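Putative polyketide synthase (Streptomyces coelicolor, PDB 1U0M) catalyses the iterative condensation of five malonyl-CoA units into a pentaketide and its cyclisation to 1,3,6,8-tetrahydroxynaphthalene, a precursor of melanin and of naphthoquinone-containing metabolites. Local coordinates at residues E174-C179 / N311-V316; E21-M26 / T57-Q62; P89-R94 / D198-A203; D66-P71 / L178-T183; D228-D233 / F241-R246. All blocks are in the same frame, centred on the assembly; numbering follows the deposited sequence.

Contact 1. Residues E174-C179 / N311-V316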
# COMPACT_ATOMS: atom_id res chain seq x y z
N GLU A 174 -1.13 -13.88 -3.82
CA GLU A 174 -1.59 -13.55 -5.16
C GLU A 174 -2.52 -14.58 -5.80
O GLU A 174 -2.11 -15.72 -6.07
CB GLU A 174 -0.38 -13.29 -6.06
CG GLU A 174 0.58 -12.23 -5.51
CD GLU A 174 0.05 -10.80 -5.66
OE1 GLU A 174 -1.18 -10.64 -5.81
OE2 GLU A 174 0.86 -9.83 -5.62
N PHE A 175 -3.76 -14.17 -6.03
CA PHE A 175 -4.77 -15.03 -6.66
C PHE A 175 -5.10 -14.39 -8.00
O PHE A 175 -6.21 -13.86 -8.21
CB PHE A 175 -6.02 -15.07 -5.78
CG PHE A 175 -5.80 -15.64 -4.39
CD1 PHE A 175 -6.52 -15.14 -3.31
CD2 PHE A 175 -4.91 -16.69 -4.19
CE1 PHE A 175 -6.35 -15.68 -2.02
CE2 PHE A 175 -4.73 -17.24 -2.90
CZ PHE A 175 -5.46 -16.73 -1.82
N CYS A 176 -4.15 -14.46 -8.94
CA CYS A 176 -4.32 -13.81 -10.24
C CYS A 176 -5.53 -14.32 -11.01
O CYS A 176 -6.09 -13.60 -11.83
CB CYS A 176 -3.05 -13.96 -11.10
SG CYS A 176 -1.53 -13.28 -10.34
N SER A 177 -5.93 -15.56 -10.76
CA SER A 177 -7.08 -16.14 -11.43
C SER A 177 -8.33 -15.34 -11.13
O SER A 177 -9.29 -15.39 -11.88
CB SER A 177 -7.28 -17.58 -10.98
OG SER A 177 -7.57 -17.63 -9.60
N LEU A 178 -8.34 -14.62 -10.01
CA LEU A 178 -9.50 -13.82 -9.63
C LEU A 178 -9.56 -12.49 -10.37
O LEU A 178 -10.40 -11.64 -10.08
CB LEU A 178 -9.52 -13.60 -8.12
CG LEU A 178 -9.87 -14.86 -7.31
CD1 LEU A 178 -11.21 -15.41 -7.79
CD2 LEU A 178 -8.80 -15.93 -7.49
N CYS A 179 -8.67 -12.32 -11.33
CA CYS A 179 -8.64 -11.11 -12.13
C CYS A 179 -8.88 -11.48 -13.58
O CYS A 179 -8.63 -10.69 -14.47
CB CYS A 179 -7.31 -10.37 -11.96
SG CYS A 179 -7.16 -9.53 -10.35
N ASN A 311 3.21 -17.13 -13.64
CA ASN A 311 3.56 -15.87 -13.03
C ASN A 311 2.65 -15.64 -11.84
O ASN A 311 1.46 -15.34 -12.00
CB ASN A 311 3.40 -14.73 -14.02
CG ASN A 311 4.03 -13.47 -13.53
OD1 ASN A 311 4.01 -13.18 -12.32
ND2 ASN A 311 4.59 -12.69 -14.45
N ILE A 312 3.21 -15.77 -10.64
CA ILE A 312 2.45 -15.59 -9.43
C ILE A 312 2.77 -14.23 -8.79
O ILE A 312 2.85 -14.10 -7.57
CB ILE A 312 2.72 -16.73 -8.44
CG1 ILE A 312 4.20 -16.80 -8.09
CG2 ILE A 312 2.34 -18.03 -9.09
CD1 ILE A 312 4.52 -17.85 -7.07
N ALA A 313 2.95 -13.24 -9.66
CA ALA A 313 3.24 -11.87 -9.26
C ALA A 313 4.31 -11.71 -8.19
O ALA A 313 5.37 -12.31 -8.27
CB ALA A 313 1.96 -11.18 -8.81
N SER A 314 4.00 -10.88 -7.19
CA SER A 314 4.91 -10.57 -6.10
C SER A 314 5.56 -11.79 -5.45
O SER A 314 6.65 -11.68 -4.89
CB SER A 314 4.19 -9.74 -5.03
OG SER A 314 3.15 -10.48 -4.39
N ALA A 315 4.92 -12.94 -5.54
CA ALA A 315 5.44 -14.14 -4.91
C ALA A 315 6.55 -14.85 -5.68
O ALA A 315 7.18 -15.76 -5.14
CB ALA A 315 4.30 -15.11 -4.64
N VAL A 316 6.81 -14.46 -6.93
CA VAL A 316 7.86 -15.12 -7.71
C VAL A 316 9.25 -15.07 -7.07
O VAL A 316 9.87 -16.12 -6.86
CB VAL A 316 7.97 -14.54 -9.14
CG1 VAL A 316 9.19 -15.13 -9.83
CG2 VAL A 316 6.72 -14.88 -9.94

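Contact 2. Residues E21-M26 / T57-Q62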
# COMPACT_ATOMS: atom_id res chain seq x y z
N GLU A 21 -4.65 -26.29 -4.91
CA GLU A 21 -4.71 -27.63 -5.47
C GLU A 21 -5.24 -27.83 -6.88
O GLU A 21 -5.04 -28.89 -7.47
CB GLU A 21 -5.46 -28.56 -4.51
CG GLU A 21 -6.88 -28.13 -4.16
CD GLU A 21 -6.94 -26.80 -3.42
OE1 GLU A 21 -6.05 -26.52 -2.59
OE2 GLU A 21 -7.90 -26.04 -3.67
N HIS A 22 -5.92 -26.83 -7.43
CA HIS A 22 -6.45 -26.96 -8.78
C HIS A 22 -5.34 -26.62 -9.79
O HIS A 22 -4.74 -25.55 -9.74
CB HIS A 22 -7.65 -26.03 -8.91
CG HIS A 22 -8.69 -26.27 -7.86
ND1 HIS A 22 -9.42 -27.44 -7.78
CD2 HIS A 22 -9.13 -25.48 -6.85
CE1 HIS A 22 -10.26 -27.36 -6.77
NE2 HIS A 22 -10.10 -26.19 -6.18
N VAL A 23 -5.06 -27.54 -10.70
CA VAL A 23 -4.00 -27.35 -11.68
C VAL A 23 -4.48 -27.24 -13.11
O VAL A 23 -5.37 -27.96 -13.53
CB VAL A 23 -3.00 -28.53 -11.65
CG1 VAL A 23 -1.94 -28.35 -12.73
CG2 VAL A 23 -2.34 -28.63 -10.28
N ILE A 24 -3.89 -26.32 -13.86
CA ILE A 24 -4.23 -26.19 -15.26
C ILE A 24 -2.92 -26.31 -16.05
O ILE A 24 -1.94 -25.58 -15.80
CB ILE A 24 -4.97 -24.86 -15.59
CG1 ILE A 24 -5.29 -24.82 -17.09
CG2 ILE A 24 -4.16 -23.66 -15.15
CD1 ILE A 24 -6.19 -23.68 -17.53
N THR A 25 -2.91 -27.27 -16.97
CA THR A 25 -1.76 -27.54 -17.81
C THR A 25 -1.72 -26.65 -19.05
O THR A 25 -2.70 -26.00 -19.40
CB THR A 25 -1.77 -28.99 -18.32
OG1 THR A 25 -2.88 -29.14 -19.21
CG2 THR A 25 -1.90 -29.99 -17.17
N MET A 26 -0.57 -26.65 -19.70
CA MET A 26 -0.35 -25.90 -20.92
C MET A 26 -1.38 -26.32 -21.96
O MET A 26 -2.04 -25.48 -22.58
CB MET A 26 1.04 -26.20 -21.46
CG MET A 26 1.28 -25.75 -22.88
SD MET A 26 1.70 -24.04 -22.92
CE MET A 26 0.13 -23.29 -22.74
N THR A 57 2.45 -25.79 -16.11
CA THR A 57 1.35 -25.87 -15.15
C THR A 57 1.19 -24.60 -14.32
O THR A 57 2.14 -23.87 -14.08
CB THR A 57 1.51 -27.02 -14.14
OG1 THR A 57 2.72 -26.83 -13.40
CG2 THR A 57 1.54 -28.33 -14.84
N ARG A 58 -0.04 -24.38 -13.87
CA ARG A 58 -0.36 -23.24 -13.04
C ARG A 58 -1.37 -23.73 -12.01
O ARG A 58 -2.05 -24.73 -12.25
CB ARG A 58 -0.97 -22.12 -13.88
CG ARG A 58 -0.06 -21.58 -14.95
CD ARG A 58 -0.73 -20.47 -15.71
NE ARG A 58 -1.84 -20.98 -16.51
CZ ARG A 58 -2.83 -20.22 -16.97
NH1 ARG A 58 -2.83 -18.93 -16.71
NH2 ARG A 58 -3.81 -20.76 -17.69
N HIS A 59 -1.47 -23.04 -10.88
CA HIS A 59 -2.44 -23.44 -9.86
C HIS A 59 -3.42 -22.30 -9.63
O HIS A 59 -3.05 -21.13 -9.71
CB HIS A 59 -1.75 -23.78 -8.54
CG HIS A 59 -0.91 -25.01 -8.60
ND1 HIS A 59 0.35 -25.03 -9.16
CD2 HIS A 59 -1.15 -26.28 -8.18
CE1 HIS A 59 0.85 -26.25 -9.07
NE2 HIS A 59 -0.04 -27.03 -8.48
N ILE A 60 -4.67 -22.65 -9.38
CA ILE A 60 -5.70 -21.65 -9.12
C ILE A 60 -6.49 -22.07 -7.87
O ILE A 60 -6.59 -23.26 -7.56
CB ILE A 60 -6.63 -21.50 -10.34
CG1 ILE A 60 -7.21 -22.85 -10.73
CG2 ILE A 60 -5.86 -20.88 -11.50
CD1 ILE A 60 -8.02 -22.82 -12.02
N VAL A 61 -7.03 -21.09 -7.15
CA VAL A 61 -7.75 -21.38 -5.93
C VAL A 61 -9.13 -22.02 -6.13
O VAL A 61 -9.62 -22.71 -5.24
CB VAL A 61 -7.87 -20.12 -5.03
CG1 VAL A 61 -6.50 -19.79 -4.43
CG2 VAL A 61 -8.39 -18.93 -5.84
N GLN A 62 -9.76 -21.79 -7.28
CA GLN A 62 -11.07 -22.39 -7.55
C GLN A 62 -10.99 -23.36 -8.73
O GLN A 62 -10.10 -23.26 -9.56
CB GLN A 62 -12.10 -21.33 -7.92
CG GLN A 62 -12.16 -20.07 -7.08
CD GLN A 62 -13.15 -19.10 -7.67
OE1 GLN A 62 -14.34 -19.18 -7.41
NE2 GLN A 62 -12.66 -18.19 -8.51
O HOH W 1 -1.50 -23.46 -17.63

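Contact 3. Residues P89-R94 / D198-A203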
# COMPACT_ATOMS: atom_id res chain seq x y z
N PRO A 89 -2.26 -18.28 6.78
CA PRO A 89 -1.76 -18.74 8.09
C PRO A 89 -0.69 -19.84 8.07
O PRO A 89 0.42 -19.67 8.60
CB PRO A 89 -3.03 -19.19 8.79
CG PRO A 89 -4.01 -18.17 8.32
CD PRO A 89 -3.72 -18.09 6.83
N ALA A 90 -1.01 -20.98 7.46
CA ALA A 90 -0.07 -22.09 7.38
C ALA A 90 1.28 -21.66 6.84
O ALA A 90 2.33 -21.96 7.42
CB ALA A 90 -0.63 -23.18 6.51
N VAL A 91 1.27 -20.94 5.72
CA VAL A 91 2.51 -20.50 5.10
C VAL A 91 3.34 -19.60 6.00
O VAL A 91 4.55 -19.76 6.08
CB VAL A 91 2.25 -19.79 3.76
CG1 VAL A 91 3.57 -19.41 3.11
CG2 VAL A 91 1.44 -20.71 2.85
N ILE A 92 2.69 -18.65 6.67
CA ILE A 92 3.40 -17.75 7.56
C ILE A 92 4.12 -18.60 8.62
O ILE A 92 5.29 -18.38 8.92
CB ILE A 92 2.43 -16.76 8.25
CG1 ILE A 92 2.03 -15.66 7.27
CG2 ILE A 92 3.08 -16.17 9.49
CD1 ILE A 92 1.00 -14.69 7.80
N GLN A 93 3.40 -19.58 9.15
CA GLN A 93 3.95 -20.48 10.16
C GLN A 93 5.31 -21.03 9.74
O GLN A 93 6.34 -20.71 10.33
CB GLN A 93 3.00 -21.64 10.40
CG GLN A 93 3.44 -22.54 11.52
CD GLN A 93 3.40 -21.82 12.85
OE1 GLN A 93 2.32 -21.57 13.40
NE2 GLN A 93 4.57 -21.47 13.38
N ARG A 94 5.29 -21.88 8.71
CA ARG A 94 6.50 -22.50 8.19
C ARG A 94 7.61 -21.50 7.94
O ARG A 94 8.78 -21.88 7.87
CB ARG A 94 6.17 -23.24 6.90
CG ARG A 94 5.35 -24.50 7.12
CD ARG A 94 4.34 -24.68 6.02
NE ARG A 94 4.93 -24.39 4.72
CZ ARG A 94 4.23 -24.34 3.59
NH1 ARG A 94 2.93 -24.58 3.61
NH2 ARG A 94 4.84 -24.06 2.45
N ASP A 198 -1.87 -18.61 -9.28
CA ASP A 198 -2.10 -18.24 -7.89
C ASP A 198 -1.01 -18.85 -6.98
O ASP A 198 -0.63 -20.01 -7.14
CB ASP A 198 -3.48 -18.69 -7.41
CG ASP A 198 -4.62 -18.16 -8.28
OD1 ASP A 198 -4.45 -17.17 -9.03
OD2 ASP A 198 -5.70 -18.75 -8.20
N GLY A 199 -0.52 -18.07 -6.03
CA GLY A 199 0.51 -18.55 -5.12
C GLY A 199 0.65 -17.66 -3.90
O GLY A 199 0.31 -16.48 -3.94
N ILE A 200 1.15 -18.23 -2.81
CA ILE A 200 1.34 -17.50 -1.56
C ILE A 200 2.75 -17.70 -1.00
O ILE A 200 3.22 -18.83 -0.88
CB ILE A 200 0.32 -17.95 -0.50
CG1 ILE A 200 -1.10 -17.74 -1.02
CG2 ILE A 200 0.54 -17.17 0.80
CD1 ILE A 200 -2.17 -18.34 -0.16
N ALA A 201 3.42 -16.61 -0.67
CA ALA A 201 4.77 -16.69 -0.12
C ALA A 201 4.89 -15.86 1.15
O ALA A 201 4.28 -14.80 1.27
CB ALA A 201 5.78 -16.22 -1.15
N ALA A 202 5.70 -16.36 2.08
CA ALA A 202 5.95 -15.70 3.37
C ALA A 202 7.40 -15.96 3.75
O ALA A 202 7.84 -17.11 3.80
CB ALA A 202 5.01 -16.26 4.44
N ALA A 203 8.13 -14.89 4.03
CA ALA A 203 9.53 -15.02 4.40
C ALA A 203 9.88 -14.05 5.50
O ALA A 203 9.39 -12.92 5.53
CB ALA A 203 10.41 -14.77 3.19

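Contact 4. Residues D66-P71 / L178-T183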
# COMPACT_ATOMS: atom_id res chain seq x y z
N ASP A 66 -15.20 -22.68 -12.34
CA ASP A 66 -15.64 -21.54 -11.54
C ASP A 66 -14.78 -20.31 -11.83
O ASP A 66 -15.28 -19.20 -11.86
CB ASP A 66 -15.58 -21.86 -10.05
CG ASP A 66 -16.45 -23.04 -9.65
OD1 ASP A 66 -17.64 -23.08 -10.02
OD2 ASP A 66 -15.93 -23.94 -8.96
N THR A 67 -13.48 -20.52 -12.05
CA THR A 67 -12.60 -19.39 -12.34
C THR A 67 -12.87 -18.78 -13.70
O THR A 67 -12.56 -17.62 -13.93
CB THR A 67 -11.11 -19.77 -12.21
OG1 THR A 67 -10.36 -19.19 -13.29
CG2 THR A 67 -10.93 -21.21 -12.19
N LEU A 68 -13.46 -19.57 -14.61
CA LEU A 68 -13.78 -19.08 -15.95
C LEU A 68 -15.04 -18.20 -15.91
O LEU A 68 -15.28 -17.37 -16.79
CB LEU A 68 -13.98 -20.24 -16.90
CG LEU A 68 -12.76 -21.03 -17.38
CD1 LEU A 68 -13.24 -22.21 -18.23
CD2 LEU A 68 -11.82 -20.14 -18.18
N GLU A 69 -15.85 -18.41 -14.88
CA GLU A 69 -17.08 -17.64 -14.71
C GLU A 69 -16.76 -16.34 -13.98
O GLU A 69 -15.82 -16.26 -13.18
CB GLU A 69 -18.10 -18.43 -13.89
CG GLU A 69 -18.53 -19.74 -14.52
CD GLU A 69 -19.23 -19.54 -15.85
OE1 GLU A 69 -19.52 -20.55 -16.54
OE2 GLU A 69 -19.50 -18.37 -16.21
N HIS A 70 -17.54 -15.30 -14.26
CA HIS A 70 -17.33 -14.05 -13.57
C HIS A 70 -18.62 -13.69 -12.85
O HIS A 70 -19.56 -13.17 -13.46
CB HIS A 70 -16.92 -12.94 -14.55
CG HIS A 70 -16.38 -11.72 -13.87
ND1 HIS A 70 -15.46 -10.88 -14.46
CD2 HIS A 70 -16.65 -11.20 -12.65
CE1 HIS A 70 -15.19 -9.88 -13.63
NE2 HIS A 70 -15.90 -10.05 -12.53
N PRO A 71 -18.69 -13.99 -11.54
CA PRO A 71 -19.84 -13.73 -10.66
C PRO A 71 -19.91 -12.29 -10.18
O PRO A 71 -20.73 -11.95 -9.33
CB PRO A 71 -19.59 -14.69 -9.50
CG PRO A 71 -18.08 -14.61 -9.37
CD PRO A 71 -17.64 -14.72 -10.82
N LEU A 178 -8.34 -14.62 -10.01
CA LEU A 178 -9.50 -13.82 -9.63
C LEU A 178 -9.56 -12.49 -10.37
O LEU A 178 -10.40 -11.64 -10.08
CB LEU A 178 -9.52 -13.60 -8.12
CG LEU A 178 -9.87 -14.86 -7.31
CD1 LEU A 178 -11.21 -15.41 -7.79
CD2 LEU A 178 -8.80 -15.93 -7.49
N CYS A 179 -8.67 -12.32 -11.33
CA CYS A 179 -8.64 -11.11 -12.13
C CYS A 179 -8.88 -11.48 -13.58
O CYS A 179 -8.63 -10.69 -14.47
CB CYS A 179 -7.31 -10.37 -11.96
SG CYS A 179 -7.16 -9.53 -10.35
N TYR A 180 -9.36 -12.70 -13.81
CA TYR A 180 -9.66 -13.15 -15.17
C TYR A 180 -10.89 -12.39 -15.66
O TYR A 180 -11.92 -12.37 -14.99
CB TYR A 180 -9.95 -14.66 -15.18
CG TYR A 180 -10.49 -15.15 -16.51
CD1 TYR A 180 -9.73 -15.07 -17.68
CD2 TYR A 180 -11.79 -15.63 -16.60
CE1 TYR A 180 -10.26 -15.46 -18.91
CE2 TYR A 180 -12.33 -16.02 -17.82
CZ TYR A 180 -11.56 -15.93 -18.97
OH TYR A 180 -12.12 -16.28 -20.18
N GLN A 181 -10.78 -11.76 -16.84
CA GLN A 181 -11.88 -10.98 -17.41
C GLN A 181 -12.28 -11.47 -18.79
O GLN A 181 -11.69 -11.07 -19.81
CB GLN A 181 -11.49 -9.51 -17.53
CG GLN A 181 -10.89 -8.90 -16.28
CD GLN A 181 -11.91 -8.59 -15.19
OE1 GLN A 181 -11.53 -8.23 -14.08
NE2 GLN A 181 -13.19 -8.71 -15.50
N PRO A 182 -13.33 -12.32 -18.87
CA PRO A 182 -13.82 -12.87 -20.13
C PRO A 182 -13.94 -11.80 -21.22
O PRO A 182 -13.73 -12.08 -22.41
CB PRO A 182 -15.18 -13.43 -19.75
CG PRO A 182 -14.99 -13.84 -18.35
CD PRO A 182 -14.23 -12.68 -17.76
N THR A 183 -14.26 -10.59 -20.80
CA THR A 183 -14.42 -9.46 -21.70
C THR A 183 -13.16 -8.97 -22.41
O THR A 183 -13.24 -8.43 -23.51
CB THR A 183 -15.04 -8.26 -20.96
OG1 THR A 183 -14.20 -7.91 -19.85
CG2 THR A 183 -16.42 -8.60 -20.44

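Contact 5. Residues D228-D233 / F241-R246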
# COMPACT_ATOMS: atom_id res chain seq x y z
N ASP A 228 2.07 3.68 -17.89
CA ASP A 228 0.94 2.88 -18.35
C ASP A 228 1.33 1.59 -19.06
O ASP A 228 0.48 0.95 -19.68
CB ASP A 228 0.04 3.70 -19.29
CG ASP A 228 0.73 4.09 -20.60
OD1 ASP A 228 1.20 3.19 -21.33
OD2 ASP A 228 0.79 5.30 -20.90
N TRP A 229 2.59 1.20 -18.97
CA TRP A 229 3.04 -0.02 -19.64
C TRP A 229 2.65 -1.33 -18.95
O TRP A 229 2.42 -2.33 -19.62
CB TRP A 229 4.54 0.07 -19.89
CG TRP A 229 4.82 1.03 -21.02
CD1 TRP A 229 4.01 2.05 -21.46
CD2 TRP A 229 5.96 1.03 -21.89
NE1 TRP A 229 4.57 2.67 -22.55
CE2 TRP A 229 5.77 2.07 -22.84
CE3 TRP A 229 7.12 0.25 -21.97
CZ2 TRP A 229 6.70 2.34 -23.84
CZ3 TRP A 229 8.04 0.53 -22.98
CH2 TRP A 229 7.82 1.57 -23.90
N ILE A 230 2.57 -1.31 -17.62
CA ILE A 230 2.15 -2.49 -16.84
C ILE A 230 1.21 -1.91 -15.79
O ILE A 230 1.63 -1.44 -14.73
CB ILE A 230 3.34 -3.19 -16.18
CG1 ILE A 230 4.47 -3.37 -17.19
CG2 ILE A 230 2.88 -4.56 -15.67
CD1 ILE A 230 5.69 -4.12 -16.67
N MET A 231 -0.08 -1.94 -16.09
CA MET A 231 -1.07 -1.33 -15.22
C MET A 231 -2.43 -2.02 -15.16
O MET A 231 -2.71 -2.96 -15.90
CB MET A 231 -1.33 0.09 -15.69
CG MET A 231 -2.06 0.10 -17.04
SD MET A 231 -2.23 1.73 -17.77
CE MET A 231 -3.61 2.39 -16.76
N TYR A 232 -3.27 -1.47 -14.30
CA TYR A 232 -4.62 -1.96 -14.13
C TYR A 232 -5.63 -0.95 -14.66
O TYR A 232 -5.47 0.25 -14.47
CB TYR A 232 -4.92 -2.17 -12.63
CG TYR A 232 -4.68 -3.56 -12.10
CD1 TYR A 232 -4.53 -3.77 -10.73
CD2 TYR A 232 -4.64 -4.67 -12.94
CE1 TYR A 232 -4.36 -5.04 -10.20
CE2 TYR A 232 -4.46 -5.95 -12.44
CZ TYR A 232 -4.32 -6.13 -11.06
OH TYR A 232 -4.19 -7.40 -10.53
N ASP A 233 -6.64 -1.42 -15.38
CA ASP A 233 -7.75 -0.56 -15.78
C ASP A 233 -8.75 -0.99 -14.70
O ASP A 233 -9.02 -2.18 -14.55
CB ASP A 233 -8.30 -0.95 -17.16
CG ASP A 233 -7.85 -0.01 -18.29
OD1 ASP A 233 -8.03 -0.37 -19.47
OD2 ASP A 233 -7.31 1.08 -18.00
N PHE A 241 -5.94 -6.19 -16.30
CA PHE A 241 -4.51 -6.06 -16.46
C PHE A 241 -4.08 -5.68 -17.89
O PHE A 241 -4.48 -6.32 -18.86
CB PHE A 241 -3.83 -7.37 -16.06
CG PHE A 241 -2.34 -7.27 -15.94
CD1 PHE A 241 -1.77 -6.38 -15.04
CD2 PHE A 241 -1.51 -8.06 -16.74
CE1 PHE A 241 -0.38 -6.27 -14.93
CE2 PHE A 241 -0.11 -7.95 -16.62
CZ PHE A 241 0.44 -7.06 -15.72
N LEU A 242 -3.26 -4.64 -17.99
CA LEU A 242 -2.77 -4.15 -19.27
C LEU A 242 -1.24 -4.23 -19.31
O LEU A 242 -0.54 -3.66 -18.47
CB LEU A 242 -3.21 -2.71 -19.51
CG LEU A 242 -4.65 -2.43 -19.96
CD1 LEU A 242 -5.65 -3.04 -19.01
CD2 LEU A 242 -4.84 -0.93 -20.04
N LEU A 243 -0.74 -4.96 -20.30
CA LEU A 243 0.69 -5.13 -20.47
C LEU A 243 1.07 -4.74 -21.90
O LEU A 243 0.70 -5.43 -22.86
CB LEU A 243 1.05 -6.59 -20.19
CG LEU A 243 2.52 -6.98 -20.11
CD1 LEU A 243 3.23 -6.21 -19.00
CD2 LEU A 243 2.58 -8.47 -19.88
N ASP A 244 1.79 -3.63 -22.03
CA ASP A 244 2.22 -3.11 -23.32
C ASP A 244 3.17 -4.07 -24.03
O ASP A 244 4.08 -4.63 -23.43
CB ASP A 244 2.91 -1.75 -23.15
CG ASP A 244 3.17 -1.04 -24.47
OD1 ASP A 244 2.54 0.01 -24.71
OD2 ASP A 244 3.99 -1.53 -25.26
N LYS A 245 2.92 -4.25 -25.32
CA LYS A 245 3.71 -5.12 -26.19
C LYS A 245 5.21 -4.88 -26.04
O LYS A 245 6.01 -5.80 -26.19
CB LYS A 245 3.32 -4.88 -27.65
CG LYS A 245 1.81 -4.93 -27.95
CD LYS A 245 0.96 -4.00 -27.06
CE LYS A 245 1.52 -2.58 -26.97
NZ LYS A 245 1.70 -1.91 -28.29
N ARG A 246 5.56 -3.63 -25.74
CA ARG A 246 6.94 -3.20 -25.59
C ARG A 246 7.64 -3.51 -24.27
O ARG A 246 8.80 -3.16 -24.09
CB ARG A 246 7.03 -1.69 -25.81
CG ARG A 246 6.63 -1.24 -27.19
CD ARG A 246 6.46 0.27 -27.25
NE ARG A 246 5.32 0.71 -26.44
CZ ARG A 246 4.87 1.96 -26.41
NH1 ARG A 246 5.47 2.91 -27.14
NH2 ARG A 246 3.82 2.27 -25.66

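Contact 1. Residues E174-C179 / N311-V316
E174 and S314 meet through one short hydrogen bond, S314 OG donating to E174 OE2 over 2.7 Å on the anti side of the carboxylate, 20° out of its plane. The glutamate gets there by folding: CG stands beside the backbone N and the chain bends at chi2 (-75°), swinging the carboxylate round beside A313, whose CB lies 3.6 Å from E174 OE2. The other oxygen, OE1, accepts from T115 OG1 and C114 N. The contact joins strand 167-175 to a type II' turn from I312 to A315 that leads into helix 315-326, bringing together the N- and C-terminal halves of the thiolase fold. The A313 methyl, at positive phi, also meets C176, its CB 4.4 Å from C176 SG. N311 fixes the start of the turn: its OD1 takes the backbone N of A313 at 2.9 Å, in the carbonyl plane, an Asx turn. The nearest atoms of the N311 and C146 side chains are about 4 Å apart; C146 is the probable active-site cysteine.

Contact 2. Residues E21-M26 / T57-Q62
Strands 22-25 and 57-60 run antiparallel, their axes 4.7 Å apart at closest approach, with H22-I60 and I24-R58 as hydrogen-bonded pairs and V23-H59 and T25-T57 as non-hydrogen-bonded ones. On the I24 face, the branched isoleucine lies alongside R58 and points the same way, its CG2 3.8 Å from the arginine CB. R58 bends at chi3 (-68°), which turns R58 NE to a water oxygen 2.7 Å away in the guanidinium plane; that water also donates to I24 O. NH1 reaches the backbone oxygens of N193 and F196. This two-stranded antiparallel ribbon, apart from the main sheet, brackets helices 26-37 and 43-52 in the N-terminal half. On the other face V23 and H59 stand side by side, CG2 of the valine 3.3 Å from NE2 of the ring. H22 presents its ring edge to the loop, CD2 lying 3.2 Å from V61 O, while E21 CG covers one face of the imidazole. The E21 carboxylate forms a salt bridge with R87.

Contact 3. Residues P89-R94 / D198-A203
V91 turns one methyl to each of two residues on the strand: CG1, anti to the backbone N (chi1 -177°), reaches 3.7 Å from A202 CB, while CG2, beside that N, comes within 4.2 Å of I200 CG2. The two branched chains meet at an oblique angle. I92 points its CB away from the strand, yet the helix backbone itself comes close here, with I92 CA 3.8 Å from A202 CB and I92 CG1 4.2 Å from the same methyl. A small residue suits position 202 because the helix lies almost directly upon it. The segment axes approach to 7.2 Å and run 32° apart, as helix 73-99 packs along strand 198-206 of the central sheet, in the layered alpha-beta-alpha-beta-alpha arrangement of the thiolase fold. V91 also touches S16 and S18 on strand 11-18, and I92 touches L169 and V171 on strand 167-175. With no hydrogen bond between the segments, the helix is held here by fit and burial of aliphatic carbon alone.

Contact 4. Residues D66-P71 / L178-T183
Y180 lays the edge of its ring against the backbone of T67 and L68. L68 O lies near the ring plane, 3.4 Å from CE2, where it faces the slightly positive C-H rim of the phenol, whereas T67 O approaches CD2 obliquely at the same distance. With CG anti to the backbone nitrogen (chi1 170°), the ring is carried out from its loop toward these oxygens. L68 starts off away from the tyrosine, but its CD2 returns at an oblique slant to 4.2 Å from CE2. The nitrogen of P182 covers one face of the same ring, offset toward its rim, and the proline CG rests 3.9 Å from L68 O. This is loop-to-loop packing in the N-terminal half of the thiolase fold, joining the turn before helix 73-99 to the connection between strand 167-175 and helix 187-195. The phenol OH is held by R36 NH2, and the Y180 carbonyl oxygen by R76 NH2. Without the ring, as with an alanine here, R36 is likely to lose its hydroxyl partner and a gap to open beside L68 and the two carbonyls. H70 enters from the other segment, its CB pointing toward 178-183, and sets the edge of its imidazole against P182, with H70 ND1 4.0 Å from P182 CD; R76 touches H70 as well.

Contact 5. Residues D228-D233 / F241-R246
W229 O accepts from D244 N at 2.8 Å, almost straight at 175° and in the carbonyl plane, just beyond the last strand pair. Further along the hairpin of strands 230-235 and 238-243, M231 and L242 form a hydrogen-bonded pair: M231 N gives to L242 O, and L242 N to M231 O at 2.7 Å. D244 also binds R246 side-on, OD1 taking NH2 at 2.8 Å and OD2 taking NE at 2.9 Å, both from above the carboxylate plane. OD2 uses its anti lone pair for R246 N, closing an Asx turn. The W229 indole roofs this pair; D244 CB makes a CH-pi contact over its five-membered ring, 4.3 Å from the centroid. Replacing this tryptophan with a serine would probably uncover the salt bridge and leave R246 freer to swing. On the opposite face of the hairpin from M231 and L242, I230 CG2 meets F241 CZ at 3.5 Å, and Y232 CE2 lies 3.8 Å from F241 CD1; Y232 OH bonds to C114 O. The nearest side-chain atoms of F241 and C146 are about 5 Å apart. Charges are thus paired beneath an indole at one end, with aromatic and aliphatic carbon toward C146, the probable active-site cysteine.

Contacts 1 and 3 are buried and reach neighbouring strands of the central sheet, 167-175 and 198-206, joined by the bond from G199 N to E174 O; yet one buries a carboxylate with its donors and the other is purely aliphatic. Contact 2 is partly buried and bound by backbone pairing. D198 ties it to both, its OD2 meeting V61 N and S177 OG. Contact 4 shares L178 and C179 with contact 1 but is looser packing of loops, its centre about 21 Å from the centre of the chain. Contact 5 is the surface hairpin of the C-terminal half, richest in charge; C179 SG touches Y232 OH there, whereas contacts 2 and 3 do not touch it.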